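Local coordinates for protein vacuolar aminopeptidase 1 (Saccharomyces cerevisiae, PDB 5JGF) that removes N-terminal amino acids from peptides in the yeast vacuole as a dodecameric zinc aminopeptidase and is the major cargo of the cytoplasm-to-vacuole targeting pathway, at residues Val97-Val102 against Ile234-Asp239; Val356-His361 against Tyr402-Asn407; Lys83-Ile88 against Asp287-Val292. All coordinates share one frame; numbering follows the deposited sequence.

Overall arrangement
Contacts 2 and 3 belong to one mixed sheet: contact 3 joins two inner parallel strands, while contact 2 ties a loop to strand 400-403, at one end of the sheet within this chain, with nearest atoms about 17 Å apart. Contact 1 lies in a separate antiparallel sheet, across the chain's centre from contact 3, centres about 37 Å apart. Strands 86-91 and 96-99 follow each other, so the chain passes zinc ligand H91 on its way from contact 3 to contact 1. Side chains approach a zinc ion to about 14 Å in contact 1 (D239) and about 12 Å in contacts 2 (F403) and 3 (I88). Contacts 1 and 2 meet copies of each other across subunit boundaries.

Contact 1. Residues Val97-Val102 against Ile234-Asp239; sequences VKLKPV and IQMDLD
The ammonium group of K98 is gripped by two aspartates: NZ lies 2.7 Å from OD2 of D239 and 3.1 Å from OD1 of D237. D239 offers the syn lone pair of OD2, whereas D237 is met on its syn side, 28° out of the carboxylate plane. A bend at chi2 (-75°) turns the lysine chain alongside that of D239, in a shared direction. One water accepts from K98 NZ and donates to D237 OD2, an oxygen that also bonds the hydroxyl of Y26. The network probably keeps the lysine charged.

Beside it the backbones are joined by a bond from L99 N to L238 O (3.1 Å). L99 CD2 touches the M236 methyl CE at 3.9 Å, with L238 CD1 a little farther off; helix 216-226 packs on L99 and L238. Farther along, two waters bridge P101 O to the amide of Q235, and Q235 NE2 also bonds E390 of a second subunit. K98 and D239 form an antiparallel non-hydrogen-bonded pair, placing this contact in the six-stranded antiparallel sheet, where strand 96-99 lies between strands 233-242 and 112-119.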
ATOM      1  N   VAL D  97     -34.525   6.450 -17.838  1.00 11.76           N
ATOM      2  CA  VAL D  97     -33.435   6.871 -18.711  1.00 11.68           C
ATOM      3  C   VAL D  97     -34.046   7.874 -19.682  1.00 13.23           C
ATOM      4  O   VAL D  97     -35.079   7.603 -20.293  1.00 13.03           O
ATOM      5  CB  VAL D  97     -32.839   5.665 -19.480  1.00 11.07           C
ATOM      6  CG1 VAL D  97     -31.825   6.141 -20.500  1.00 12.74           C
ATOM      7  CG2 VAL D  97     -32.183   4.707 -18.498  1.00 13.08           C
ATOM      8  N   LYS D  98     -33.412   9.034 -19.811  1.00 12.44           N
ATOM      9  CA  LYS D  98     -33.917  10.101 -20.674  1.00 13.18           C
ATOM     10  C   LYS D  98     -33.101  10.286 -21.943  1.00 13.72           C
ATOM     11  O   LYS D  98     -31.874  10.284 -21.895  1.00 14.02           O
ATOM     12  CB  LYS D  98     -33.898  11.432 -19.912  1.00 14.30           C
ATOM     13  CG  LYS D  98     -34.800  11.508 -18.694  1.00 18.65           C
ATOM     14  CD  LYS D  98     -36.246  11.652 -19.122  1.00 20.38           C
ATOM     15  CE  LYS D  98     -37.151  12.005 -17.952  1.00 22.36           C
ATOM     16  NZ  LYS D  98     -38.537  12.257 -18.439  1.00 17.55           N
ATOM     17  N   LEU D  99     -33.770  10.452 -23.081  1.00 11.63           N
ATOM     18  CA  LEU D  99     -33.026  10.711 -24.305  1.00 14.03           C
ATOM     19  C   LEU D  99     -32.410  12.090 -24.102  1.00 14.04           C
ATOM     20  O   LEU D  99     -33.032  12.966 -23.502  1.00 13.35           O
ATOM     21  CB  LEU D  99     -33.947  10.748 -25.527  1.00 17.13           C
ATOM     22  CG  LEU D  99     -34.020   9.470 -26.359  1.00 19.32           C
ATOM     23  CD1 LEU D  99     -34.713   8.379 -25.557  1.00 21.46           C
ATOM     24  CD2 LEU D  99     -34.773   9.745 -27.650  1.00 21.32           C
ATOM     25  N   LYS D 100     -31.189  12.284 -24.583  1.00 14.77           N
ATOM     26  CA  LYS D 100     -30.533  13.576 -24.444  1.00 14.68           C
ATOM     27  C   LYS D 100     -31.155  14.577 -25.421  1.00 14.10           C
ATOM     28  O   LYS D 100     -31.840  14.180 -26.361  1.00 14.96           O
ATOM     29  CB  LYS D 100     -29.033  13.429 -24.712  1.00 14.81           C
ATOM     30  CG  LYS D 100     -28.266  12.854 -23.522  1.00 15.67           C
ATOM     31  CD  LYS D 100     -26.848  12.463 -23.895  1.00 16.38           C
ATOM     32  CE  LYS D 100     -26.050  12.048 -22.660  1.00 14.45           C
ATOM     33  NZ  LYS D 100     -25.036  11.010 -23.021  1.00 13.26           N
ATOM     34  N   PRO D 101     -30.948  15.887 -25.190  1.00 15.90           N
ATOM     35  CA  PRO D 101     -31.487  16.941 -26.059  1.00 14.15           C
ATOM     36  C   PRO D 101     -31.175  16.607 -27.515  1.00 16.02           C
ATOM     37  O   PRO D 101     -31.979  16.849 -28.417  1.00 16.17           O
ATOM     38  CB  PRO D 101     -30.766  18.187 -25.562  1.00 14.65           C
ATOM     39  CG  PRO D 101     -30.704  17.934 -24.089  1.00 15.15           C
ATOM     40  CD  PRO D 101     -30.270  16.475 -24.020  1.00 14.99           C
ATOM     41  N   VAL D 102     -29.988  16.056 -27.733  1.00 15.73           N
ATOM     42  CA  VAL D 102     -29.568  15.608 -29.055  1.00 15.67           C
ATOM     43  C   VAL D 102     -29.208  14.145 -28.811  1.00 17.41           C
ATOM     44  O   VAL D 102     -28.171  13.851 -28.218  1.00 15.22           O
ATOM     45  CB  VAL D 102     -28.317  16.364 -29.570  1.00 15.69           C
ATOM     46  CG1 VAL D 102     -27.872  15.780 -30.908  1.00 15.49           C
ATOM     47  CG2 VAL D 102     -28.622  17.849 -29.723  1.00 16.22           C
ATOM     48  N   ILE D 234     -41.430  19.696 -32.856  1.00 23.93           N
ATOM     49  CA  ILE D 234     -40.608  20.810 -32.374  1.00 24.15           C
ATOM     50  C   ILE D 234     -39.698  20.455 -31.198  1.00 22.14           C
ATOM     51  O   ILE D 234     -38.596  20.989 -31.085  1.00 22.38           O
ATOM     52  CB  ILE D 234     -41.486  22.023 -31.973  1.00 27.03           C
ATOM     53  CG1 ILE D 234     -41.731  22.898 -33.198  1.00 29.12           C
ATOM     54  CG2 ILE D 234     -40.815  22.847 -30.888  1.00 29.60           C
ATOM     55  CD1 ILE D 234     -43.107  22.768 -33.744  1.00 31.66           C
ATOM     56  N   GLN D 235     -40.168  19.576 -30.318  1.00 20.89           N
ATOM     57  CA  GLN D 235     -39.386  19.140 -29.159  1.00 20.36           C
ATOM     58  C   GLN D 235     -39.974  17.867 -28.568  1.00 20.41           C
ATOM     59  O   GLN D 235     -41.087  17.468 -28.910  1.00 19.72           O
ATOM     60  CB  GLN D 235     -39.354  20.220 -28.069  1.00 19.37           C
ATOM     61  CG  GLN D 235     -38.069  21.047 -28.029  1.00 19.21           C
ATOM     62  CD  GLN D 235     -36.817  20.184 -28.023  1.00 21.28           C
ATOM     63  OE1 GLN D 235     -36.833  19.049 -27.540  1.00 21.12           O
ATOM     64  NE2 GLN D 235     -35.723  20.720 -28.552  1.00 20.26           N
ATOM     65  N   MET D 236     -39.219  17.224 -27.685  1.00 18.17           N
ATOM     66  CA  MET D 236     -39.695  16.005 -27.051  1.00 18.44           C
ATOM     67  C   MET D 236     -38.963  15.685 -25.759  1.00 17.28           C
ATOM     68  O   MET D 236     -37.819  16.086 -25.558  1.00 16.69           O
ATOM     69  CB  MET D 236     -39.594  14.822 -28.020  1.00 22.31           C
ATOM     70  CG  MET D 236     -38.287  14.725 -28.766  1.00 24.90           C
ATOM     71  SD  MET D 236     -38.301  13.382 -29.985  1.00 32.54           S
ATOM     72  CE  MET D 236     -36.802  12.555 -29.514  1.00 27.35           C
ATOM     73  N   ASP D 237     -39.662  14.978 -24.880  1.00 15.69           N
ATOM     74  CA  ASP D 237     -39.144  14.559 -23.582  1.00 15.53           C
ATOM     75  C   ASP D 237     -39.519  13.084 -23.517  1.00 14.20           C
ATOM     76  O   ASP D 237     -40.620  12.733 -23.094  1.00 14.85           O
ATOM     77  CB  ASP D 237     -39.841  15.344 -22.464  1.00 15.82           C
ATOM     78  CG  ASP D 237     -39.333  14.982 -21.078  1.00 17.39           C
ATOM     79  OD1 ASP D 237     -38.496  14.062 -20.963  1.00 16.13           O
ATOM     80  OD2 ASP D 237     -39.782  15.618 -20.099  1.00 17.07           O
ATOM     81  N   LEU D 238     -38.602  12.227 -23.958  1.00 13.75           N
ATOM     82  CA  LEU D 238     -38.848  10.789 -23.991  1.00 13.11           C
ATOM     83  C   LEU D 238     -37.983   9.993 -23.020  1.00 14.32           C
ATOM     84  O   LEU D 238     -36.839  10.362 -22.749  1.00 13.97           O
ATOM     85  CB  LEU D 238     -38.620  10.256 -25.411  1.00 13.96           C
ATOM     86  CG  LEU D 238     -39.367  10.972 -26.545  1.00 16.46           C
ATOM     87  CD1 LEU D 238     -39.047  10.302 -27.881  1.00 16.98           C
ATOM     88  CD2 LEU D 238     -40.865  10.939 -26.274  1.00 13.18           C
ATOM     89  N   ASP D 239     -38.553   8.902 -22.509  1.00 11.99           N
ATOM     90  CA  ASP D 239     -37.882   7.993 -21.580  1.00 13.72           C
ATOM     91  C   ASP D 239     -37.647   6.668 -22.285  1.00 14.94           C
ATOM     92  O   ASP D 239     -38.270   6.371 -23.307  1.00 14.02           O
ATOM     93  CB  ASP D 239     -38.771   7.598 -20.392  1.00 15.52           C
ATOM     94  CG  ASP D 239     -39.139   8.740 -19.486  1.00 16.32           C
ATOM     95  OD1 ASP D 239     -39.860   8.451 -18.509  1.00 18.86           O
ATOM     96  OD2 ASP D 239     -38.731   9.890 -19.720  1.00 17.33           O
TER
HETATM   97  O   HOH W   1     -38.124  15.324 -18.031  1.00 37.57           O
HETATM   98  O   HOH W   2     -35.973  13.454 -24.616  1.00 25.88           O
HETATM   99  O   HOH W   3     -36.036  13.532 -22.241  1.00 32.18           O
HETATM  100  O   HOH W   4     -35.077  16.856 -28.097  1.00 27.87           O
HETATM  101  O   HOH W   5     -33.329  19.160 -28.033  1.00 51.28           O

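Contact 2. Residues Val356-His361 against Tyr402-Asn407; sequences VYLKNH and YFQIKN
L358 and K406 pack against each other where the loop 356-361 meets the chain leaving strand 400-403. The leucine holds CG opposite its own backbone N (chi1 178°), which sends CD2 to within 3.5 Å of I405 O and 4.0 Å of Q404 CB. K406 CG rests 3.7 Å from L358 CB. K406 CD lies 3.5 Å from Y357 O, and the bend that follows at chi3 (64°) turns the ammonium end toward E355 O. NZ bonds that carbonyl and donates to a water that also lies within hydrogen-bonding distance of Y357 O.

A type II beta turn from L358 to H361 shapes the loop, closed by the bond from H361 N to L358 O. The imidazole is fixed within this turn: ND1 donates to K359 O at 2.9 Å, with the acceptor in the ring plane, and L358 CD2 covers one face, offset toward the rim. H361 lies alongside Q404, CD2 near its CB, with ring and amide planes 47° apart. The turn is thereby attached at the end of strand 400-403, outermost in the chain's mixed sheet, through Q404 N to H361 O (3.3 Å) and a CA-H...O contact from F403 to the same carbonyl. A single water ties L358 N, H361 O and Q404 O together.

On another flank Y357 CE2 meets the F403 ring at its edge, 4.2 Å from F403 CE2. F403 also sits edge-to-face with H347, a probable substrate-binding residue, and the Y357 ring meets that of F170 of another neighbouring subunit, against which F403 also packs. H361 NE2 accepts from V102 N of a third subunit, whose P101 packs on H361 and Q404.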
ATOM      1  N   VAL D 356     -28.705  -5.664   7.306  1.00 16.62           N
ATOM      2  CA  VAL D 356     -29.001  -4.248   7.089  1.00 17.47           C
ATOM      3  C   VAL D 356     -30.388  -3.849   7.585  1.00 16.96           C
ATOM      4  O   VAL D 356     -30.774  -2.682   7.495  1.00 17.50           O
ATOM      5  CB  VAL D 356     -28.874  -3.839   5.595  1.00 17.51           C
ATOM      6  CG1 VAL D 356     -27.485  -4.173   5.080  1.00 17.01           C
ATOM      7  CG2 VAL D 356     -29.938  -4.528   4.763  1.00 18.15           C
ATOM      8  N   TYR D 357     -31.139  -4.815   8.104  1.00 16.28           N
ATOM      9  CA  TYR D 357     -32.469  -4.523   8.616  1.00 15.39           C
ATOM     10  C   TYR D 357     -32.499  -4.511  10.139  1.00 15.78           C
ATOM     11  O   TYR D 357     -31.929  -5.384  10.796  1.00 16.05           O
ATOM     12  CB  TYR D 357     -33.490  -5.517   8.065  1.00 15.08           C
ATOM     13  CG  TYR D 357     -33.803  -5.290   6.601  1.00 15.33           C
ATOM     14  CD1 TYR D 357     -33.035  -5.885   5.596  1.00 15.46           C
ATOM     15  CD2 TYR D 357     -34.846  -4.446   6.217  1.00 15.29           C
ATOM     16  CE1 TYR D 357     -33.303  -5.643   4.244  1.00 15.28           C
ATOM     17  CE2 TYR D 357     -35.121  -4.198   4.871  1.00 16.63           C
ATOM     18  CZ  TYR D 357     -34.346  -4.799   3.890  1.00 16.56           C
ATOM     19  OH  TYR D 357     -34.625  -4.560   2.562  1.00 17.34           O
ATOM     20  N   LEU D 358     -33.169  -3.506  10.689  1.00 14.04           N
ATOM     21  CA  LEU D 358     -33.272  -3.330  12.133  1.00 13.75           C
ATOM     22  C   LEU D 358     -34.322  -4.241  12.755  1.00 15.62           C
ATOM     23  O   LEU D 358     -35.503  -4.176  12.408  1.00 12.92           O
ATOM     24  CB  LEU D 358     -33.605  -1.867  12.443  1.00 13.12           C
ATOM     25  CG  LEU D 358     -33.797  -1.471  13.910  1.00 14.75           C
ATOM     26  CD1 LEU D 358     -32.506  -1.699  14.691  1.00 15.15           C
ATOM     27  CD2 LEU D 358     -34.207  -0.006  13.977  1.00 13.51           C
ATOM     28  N   LYS D 359     -33.882  -5.091  13.677  1.00 14.84           N
ATOM     29  CA  LYS D 359     -34.776  -6.016  14.354  1.00 17.72           C
ATOM     30  C   LYS D 359     -35.954  -5.249  14.946  1.00 17.18           C
ATOM     31  O   LYS D 359     -35.774  -4.196  15.561  1.00 16.59           O
ATOM     32  CB  LYS D 359     -34.023  -6.760  15.459  1.00 19.95           C
ATOM     33  CG  LYS D 359     -34.835  -7.845  16.149  1.00 26.25           C
ATOM     34  CD  LYS D 359     -33.972  -8.634  17.125  1.00 32.55           C
ATOM     35  CE  LYS D 359     -34.777  -9.729  17.811  1.00 37.47           C
ATOM     36  NZ  LYS D 359     -35.357 -10.680  16.825  1.00 42.24           N
ATOM     37  N   ASN D 360     -37.152  -5.792  14.744  1.00 16.44           N
ATOM     38  CA  ASN D 360     -38.401  -5.203  15.222  1.00 16.01           C
ATOM     39  C   ASN D 360     -38.807  -3.935  14.482  1.00 16.61           C
ATOM     40  O   ASN D 360     -39.799  -3.298  14.843  1.00 15.51           O
ATOM     41  CB  ASN D 360     -38.333  -4.916  16.726  1.00 17.12           C
ATOM     42  CG  ASN D 360     -38.181  -6.179  17.549  1.00 19.77           C
ATOM     43  OD1 ASN D 360     -38.832  -7.189  17.275  1.00 20.94           O
ATOM     44  ND2 ASN D 360     -37.332  -6.127  18.569  1.00 19.47           N
ATOM     45  N   HIS D 361     -38.045  -3.573  13.451  1.00 14.18           N
ATOM     46  CA  HIS D 361     -38.348  -2.377  12.668  1.00 14.01           C
ATOM     47  C   HIS D 361     -38.280  -2.595  11.158  1.00 13.23           C
ATOM     48  O   HIS D 361     -37.675  -1.806  10.431  1.00 13.17           O
ATOM     49  CB  HIS D 361     -37.418  -1.217  13.041  1.00 13.76           C
ATOM     50  CG  HIS D 361     -37.502  -0.804  14.477  1.00 14.77           C
ATOM     51  ND1 HIS D 361     -36.931  -1.535  15.497  1.00 14.74           N
ATOM     52  CD2 HIS D 361     -38.073   0.276  15.063  1.00 15.25           C
ATOM     53  CE1 HIS D 361     -37.143  -0.922  16.648  1.00 14.72           C
ATOM     54  NE2 HIS D 361     -37.833   0.179  16.413  1.00 14.46           N
ATOM     55  N   TYR D 402     -43.580  -1.274  10.886  1.00 14.04           N
ATOM     56  CA  TYR D 402     -42.558  -0.257  11.113  1.00 13.37           C
ATOM     57  C   TYR D 402     -41.312  -0.445  10.264  1.00 14.13           C
ATOM     58  O   TYR D 402     -40.920  -1.571   9.958  1.00 12.12           O
ATOM     59  CB  TYR D 402     -42.051  -0.300  12.556  1.00 14.86           C
ATOM     60  CG  TYR D 402     -42.949   0.212  13.653  1.00 16.08           C
ATOM     61  CD1 TYR D 402     -44.144   0.875  13.381  1.00 17.26           C
ATOM     62  CD2 TYR D 402     -42.565   0.061  14.984  1.00 17.96           C
ATOM     63  CE1 TYR D 402     -44.936   1.379  14.422  1.00 17.67           C
ATOM     64  CE2 TYR D 402     -43.336   0.554  16.019  1.00 20.04           C
ATOM     65  CZ  TYR D 402     -44.518   1.211  15.737  1.00 19.73           C
ATOM     66  OH  TYR D 402     -45.260   1.704  16.786  1.00 22.86           O
ATOM     67  N   PHE D 403     -40.693   0.673   9.895  1.00 13.30           N
ATOM     68  CA  PHE D 403     -39.410   0.639   9.216  1.00 14.15           C
ATOM     69  C   PHE D 403     -38.558   1.796   9.712  1.00 13.76           C
ATOM     70  O   PHE D 403     -38.977   2.957   9.682  1.00 14.37           O
ATOM     71  CB  PHE D 403     -39.488   0.726   7.690  1.00 15.17           C
ATOM     72  CG  PHE D 403     -38.120   0.752   7.045  1.00 15.74           C
ATOM     73  CD1 PHE D 403     -37.467   1.959   6.804  1.00 16.05           C
ATOM     74  CD2 PHE D 403     -37.427  -0.435   6.818  1.00 15.12           C
ATOM     75  CE1 PHE D 403     -36.140   1.985   6.359  1.00 17.34           C
ATOM     76  CE2 PHE D 403     -36.101  -0.422   6.373  1.00 16.79           C
ATOM     77  CZ  PHE D 403     -35.457   0.791   6.145  1.00 15.32           C
ATOM     78  N   GLN D 404     -37.369   1.454  10.202  1.00 13.31           N
ATOM     79  CA  GLN D 404     -36.387   2.423  10.671  1.00 14.03           C
ATOM     80  C   GLN D 404     -35.040   1.769  10.382  1.00 13.20           C
ATOM     81  O   GLN D 404     -34.925   0.548  10.435  1.00 13.65           O
ATOM     82  CB  GLN D 404     -36.523   2.705  12.176  1.00 13.25           C
ATOM     83  CG  GLN D 404     -35.494   3.731  12.686  1.00 13.72           C
ATOM     84  CD  GLN D 404     -35.842   4.316  14.048  1.00 16.51           C
ATOM     85  OE1 GLN D 404     -36.993   4.672  14.306  1.00 16.07           O
ATOM     86  NE2 GLN D 404     -34.842   4.434  14.917  1.00 14.15           N
ATOM     87  N   ILE D 405     -34.031   2.571  10.064  1.00 14.03           N
ATOM     88  CA  ILE D 405     -32.708   2.029   9.757  1.00 14.82           C
ATOM     89  C   ILE D 405     -31.933   1.660  11.014  1.00 15.69           C
ATOM     90  O   ILE D 405     -32.224   2.154  12.102  1.00 14.87           O
ATOM     91  CB  ILE D 405     -31.847   3.046   8.968  1.00 13.86           C
ATOM     92  CG1 ILE D 405     -31.605   4.294   9.827  1.00 15.50           C
ATOM     93  CG2 ILE D 405     -32.538   3.418   7.661  1.00 13.43           C
ATOM     94  CD1 ILE D 405     -30.508   5.212   9.293  1.00 15.61           C
ATOM     95  N   LYS D 406     -30.952   0.774  10.865  1.00 15.74           N
ATOM     96  CA  LYS D 406     -30.109   0.405  11.995  1.00 15.24           C
ATOM     97  C   LYS D 406     -29.241   1.635  12.237  1.00 14.89           C
ATOM     98  O   LYS D 406     -29.024   2.429  11.317  1.00 14.94           O
ATOM     99  CB  LYS D 406     -29.237  -0.806  11.635  1.00 15.24           C
ATOM    100  CG  LYS D 406     -30.046  -2.077  11.392  1.00 17.23           C
ATOM    101  CD  LYS D 406     -29.172  -3.259  10.988  1.00 18.71           C
ATOM    102  CE  LYS D 406     -28.211  -3.664  12.095  1.00 19.71           C
ATOM    103  NZ  LYS D 406     -27.480  -4.927  11.756  1.00 21.17           N
ATOM    104  N   ASN D 407     -28.753   1.813  13.461  1.00 16.19           N
ATOM    105  CA  ASN D 407     -27.921   2.971  13.773  1.00 15.78           C
ATOM    106  C   ASN D 407     -26.655   3.090  12.929  1.00 18.41           C
ATOM    107  O   ASN D 407     -26.164   4.205  12.718  1.00 15.17           O
ATOM    108  CB  ASN D 407     -27.516   2.970  15.254  1.00 15.94           C
ATOM    109  CG  ASN D 407     -28.702   3.053  16.192  1.00 19.62           C
ATOM    110  OD1 ASN D 407     -29.824   3.328  15.768  1.00 16.19           O
ATOM    111  ND2 ASN D 407     -28.457   2.802  17.486  1.00 15.52           N
TER
HETATM  112  O   HOH W   6     -30.832  -0.089   8.058  1.00 16.71           O
HETATM  113  O   HOH W   7     -29.680  -6.821  11.721  1.00 19.63           O
HETATM  114  O   HOH W   8     -35.087  -2.084   9.263  1.00 15.14           O

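Contact 3. Residues Lys83-Ile88 against Asp287-Val292; sequences KGVGVI and DLFSTV
This is a parallel strand pairing in the interior of the mixed sheet, between strands 86-91 and 289-295, whose short segments run only 3° from parallel. G86, V87 and I88 pair in turn with S290, T291 and V292. Three backbone bonds hold them: G86 N to F289 O, T291 N to G86 O (both 2.9 Å) and I88 N to T291 O.

V87 and T291 run alongside each other in a common direction on one face, under helix 312-324, with CG2 of the valine only 3.5 Å from CG2 of the threonine. T291 has OG1 opposite its backbone N (chi1 174°) and CG2 between N and the carbonyl carbon, a rotation that gives the methyl to V87 while the hydroxyl bonds A72 O on neighbouring strand 69-76. V85 CG1 lies over one face of the F289 ring, and its CG2 is 4.0 Å from F289 CD1; W79 meets the same ring edge-to-face. On the other side of the sheet I88 CB and V292 CG2 are 4.2 Å apart, beneath helices 261-278 and 448-468.

Before the strands begin, K83 bends at chi2 (-68°) and runs over D287, K83 CG 3.4 Å from D287 O and K83 NZ 3.4 Å from D287 OD1. D287 O is buried here without a polar partner in the model. The long salt bridge is supplemented by a water that accepts from NZ and donates to D287 OD2. Helices on both faces of a central sheet with parallel inner strands are characteristic of the catalytic alpha/beta fold of M18 zinc aminopeptidases, in which strand 86-91 ends at zinc ligand H91.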
ATOM      1  N   LYS D  83     -61.236  22.783  10.405  1.00 18.39           N
ATOM      2  CA  LYS D  83     -61.352  21.389   9.988  1.00 18.82           C
ATOM      3  C   LYS D  83     -60.058  20.884   9.347  1.00 18.05           C
ATOM      4  O   LYS D  83     -59.849  19.676   9.207  1.00 16.65           O
ATOM      5  CB  LYS D  83     -62.510  21.231   9.004  1.00 19.32           C
ATOM      6  CG  LYS D  83     -63.872  21.240   9.685  1.00 21.57           C
ATOM      7  CD  LYS D  83     -64.026  19.992  10.537  1.00 24.58           C
ATOM      8  CE  LYS D  83     -65.301  20.001  11.348  1.00 28.72           C
ATOM      9  NZ  LYS D  83     -65.439  18.722  12.101  1.00 28.31           N
ATOM     10  N   GLY D  84     -59.199  21.823   8.964  1.00 17.61           N
ATOM     11  CA  GLY D  84     -57.935  21.471   8.347  1.00 17.96           C
ATOM     12  C   GLY D  84     -58.093  20.759   7.019  1.00 19.14           C
ATOM     13  O   GLY D  84     -59.172  20.758   6.419  1.00 19.21           O
ATOM     14  N   VAL D  85     -57.007  20.149   6.552  1.00 17.40           N
ATOM     15  CA  VAL D  85     -57.020  19.428   5.288  1.00 15.66           C
ATOM     16  C   VAL D  85     -56.445  18.026   5.484  1.00 16.46           C
ATOM     17  O   VAL D  85     -55.448  17.853   6.189  1.00 15.75           O
ATOM     18  CB  VAL D  85     -56.176  20.168   4.220  1.00 15.90           C
ATOM     19  CG1 VAL D  85     -56.297  19.469   2.878  1.00 15.37           C
ATOM     20  CG2 VAL D  85     -56.625  21.620   4.114  1.00 15.16           C
ATOM     21  N   GLY D  86     -57.094  17.033   4.879  1.00 13.98           N
ATOM     22  CA  GLY D  86     -56.628  15.656   4.959  1.00 14.59           C
ATOM     23  C   GLY D  86     -55.861  15.430   3.674  1.00 14.42           C
ATOM     24  O   GLY D  86     -56.455  15.386   2.596  1.00 13.11           O
ATOM     25  N   VAL D  87     -54.545  15.273   3.785  1.00 14.69           N
ATOM     26  CA  VAL D  87     -53.692  15.134   2.608  1.00 14.31           C
ATOM     27  C   VAL D  87     -52.874  13.857   2.462  1.00 13.67           C
ATOM     28  O   VAL D  87     -52.375  13.309   3.443  1.00 14.82           O
ATOM     29  CB  VAL D  87     -52.648  16.283   2.562  1.00 13.32           C
ATOM     30  CG1 VAL D  87     -51.814  16.182   1.290  1.00 13.13           C
ATOM     31  CG2 VAL D  87     -53.332  17.639   2.669  1.00 12.95           C
ATOM     32  N   ILE D  88     -52.739  13.396   1.223  1.00 13.44           N
ATOM     33  CA  ILE D  88     -51.863  12.268   0.930  1.00 14.39           C
ATOM     34  C   ILE D  88     -50.971  12.780  -0.192  1.00 13.20           C
ATOM     35  O   ILE D  88     -51.456  13.165  -1.260  1.00 12.57           O
ATOM     36  CB  ILE D  88     -52.583  11.000   0.425  1.00 14.11           C
ATOM     37  CG1 ILE D  88     -53.473  10.412   1.520  1.00 15.52           C
ATOM     38  CG2 ILE D  88     -51.529   9.948   0.037  1.00 15.38           C
ATOM     39  CD1 ILE D  88     -54.126   9.094   1.131  1.00 13.44           C
ATOM     40  N   ASP D 287     -68.062  18.657   5.460  1.00 20.65           N
ATOM     41  CA  ASP D 287     -67.336  19.772   6.060  1.00 20.89           C
ATOM     42  C   ASP D 287     -65.830  19.505   5.996  1.00 19.38           C
ATOM     43  O   ASP D 287     -65.053  20.078   6.759  1.00 18.27           O
ATOM     44  CB  ASP D 287     -67.761  19.982   7.520  1.00 21.45           C
ATOM     45  CG  ASP D 287     -67.509  18.761   8.391  1.00 24.81           C
ATOM     46  OD1 ASP D 287     -67.788  18.839   9.606  1.00 24.86           O
ATOM     47  OD2 ASP D 287     -67.040  17.726   7.871  1.00 24.07           O
ATOM     48  N   LEU D 288     -65.424  18.643   5.071  1.00 19.18           N
ATOM     49  CA  LEU D 288     -64.010  18.302   4.926  1.00 19.12           C
ATOM     50  C   LEU D 288     -63.364  18.833   3.648  1.00 19.00           C
ATOM     51  O   LEU D 288     -64.046  19.196   2.688  1.00 18.77           O
ATOM     52  CB  LEU D 288     -63.838  16.780   4.966  1.00 18.49           C
ATOM     53  CG  LEU D 288     -64.327  16.051   6.220  1.00 19.65           C
ATOM     54  CD1 LEU D 288     -64.266  14.549   5.987  1.00 21.16           C
ATOM     55  CD2 LEU D 288     -63.480  16.444   7.416  1.00 20.31           C
ATOM     56  N   PHE D 289     -62.034  18.870   3.664  1.00 18.16           N
ATOM     57  CA  PHE D 289     -61.222  19.299   2.527  1.00 16.85           C
ATOM     58  C   PHE D 289     -60.199  18.165   2.438  1.00 17.43           C
ATOM     59  O   PHE D 289     -59.357  18.014   3.326  1.00 17.45           O
ATOM     60  CB  PHE D 289     -60.532  20.636   2.835  1.00 16.24           C
ATOM     61  CG  PHE D 289     -59.887  21.302   1.634  1.00 17.07           C
ATOM     62  CD1 PHE D 289     -59.589  22.662   1.665  1.00 17.33           C
ATOM     63  CD2 PHE D 289     -59.559  20.574   0.491  1.00 18.91           C
ATOM     64  CE1 PHE D 289     -58.977  23.292   0.580  1.00 19.82           C
ATOM     65  CE2 PHE D 289     -58.945  21.195  -0.601  1.00 19.83           C
ATOM     66  CZ  PHE D 289     -58.654  22.555  -0.557  1.00 19.25           C
ATOM     67  N   SER D 290     -60.298  17.359   1.385  1.00 16.81           N
ATOM     68  CA  SER D 290     -59.409  16.212   1.192  1.00 16.27           C
ATOM     69  C   SER D 290     -58.648  16.317  -0.118  1.00 16.82           C
ATOM     70  O   SER D 290     -59.153  16.866  -1.095  1.00 15.56           O
ATOM     71  CB  SER D 290     -60.228  14.915   1.184  1.00 16.64           C
ATOM     72  OG  SER D 290     -61.022  14.796   2.351  1.00 16.49           O
ATOM     73  N   THR D 291     -57.431  15.784  -0.149  1.00 15.65           N
ATOM     74  CA  THR D 291     -56.651  15.841  -1.372  1.00 14.23           C
ATOM     75  C   THR D 291     -55.548  14.805  -1.472  1.00 14.88           C
ATOM     76  O   THR D 291     -54.992  14.364  -0.469  1.00 13.05           O
ATOM     77  CB  THR D 291     -55.976  17.224  -1.562  1.00 15.58           C
ATOM     78  OG1 THR D 291     -55.115  17.182  -2.710  1.00 14.68           O
ATOM     79  CG2 THR D 291     -55.134  17.590  -0.348  1.00 14.32           C
ATOM     80  N   VAL D 292     -55.269  14.409  -2.706  1.00 15.43           N
ATOM     81  CA  VAL D 292     -54.166  13.516  -3.003  1.00 14.86           C
ATOM     82  C   VAL D 292     -53.390  14.357  -4.006  1.00 14.24           C
ATOM     83  O   VAL D 292     -53.920  14.735  -5.052  1.00 13.62           O
ATOM     84  CB  VAL D 292     -54.592  12.209  -3.691  1.00 13.51           C
ATOM     85  CG1 VAL D 292     -53.346  11.492  -4.234  1.00 15.48           C
ATOM     86  CG2 VAL D 292     -55.305  11.305  -2.703  1.00 13.95           C
TER
HETATM   87  O   HOH W   9     -65.869  16.620  10.299  1.00 33.01           O
HETATM   88  O   HOH W  10     -60.863  18.607   6.423  1.00 18.69           O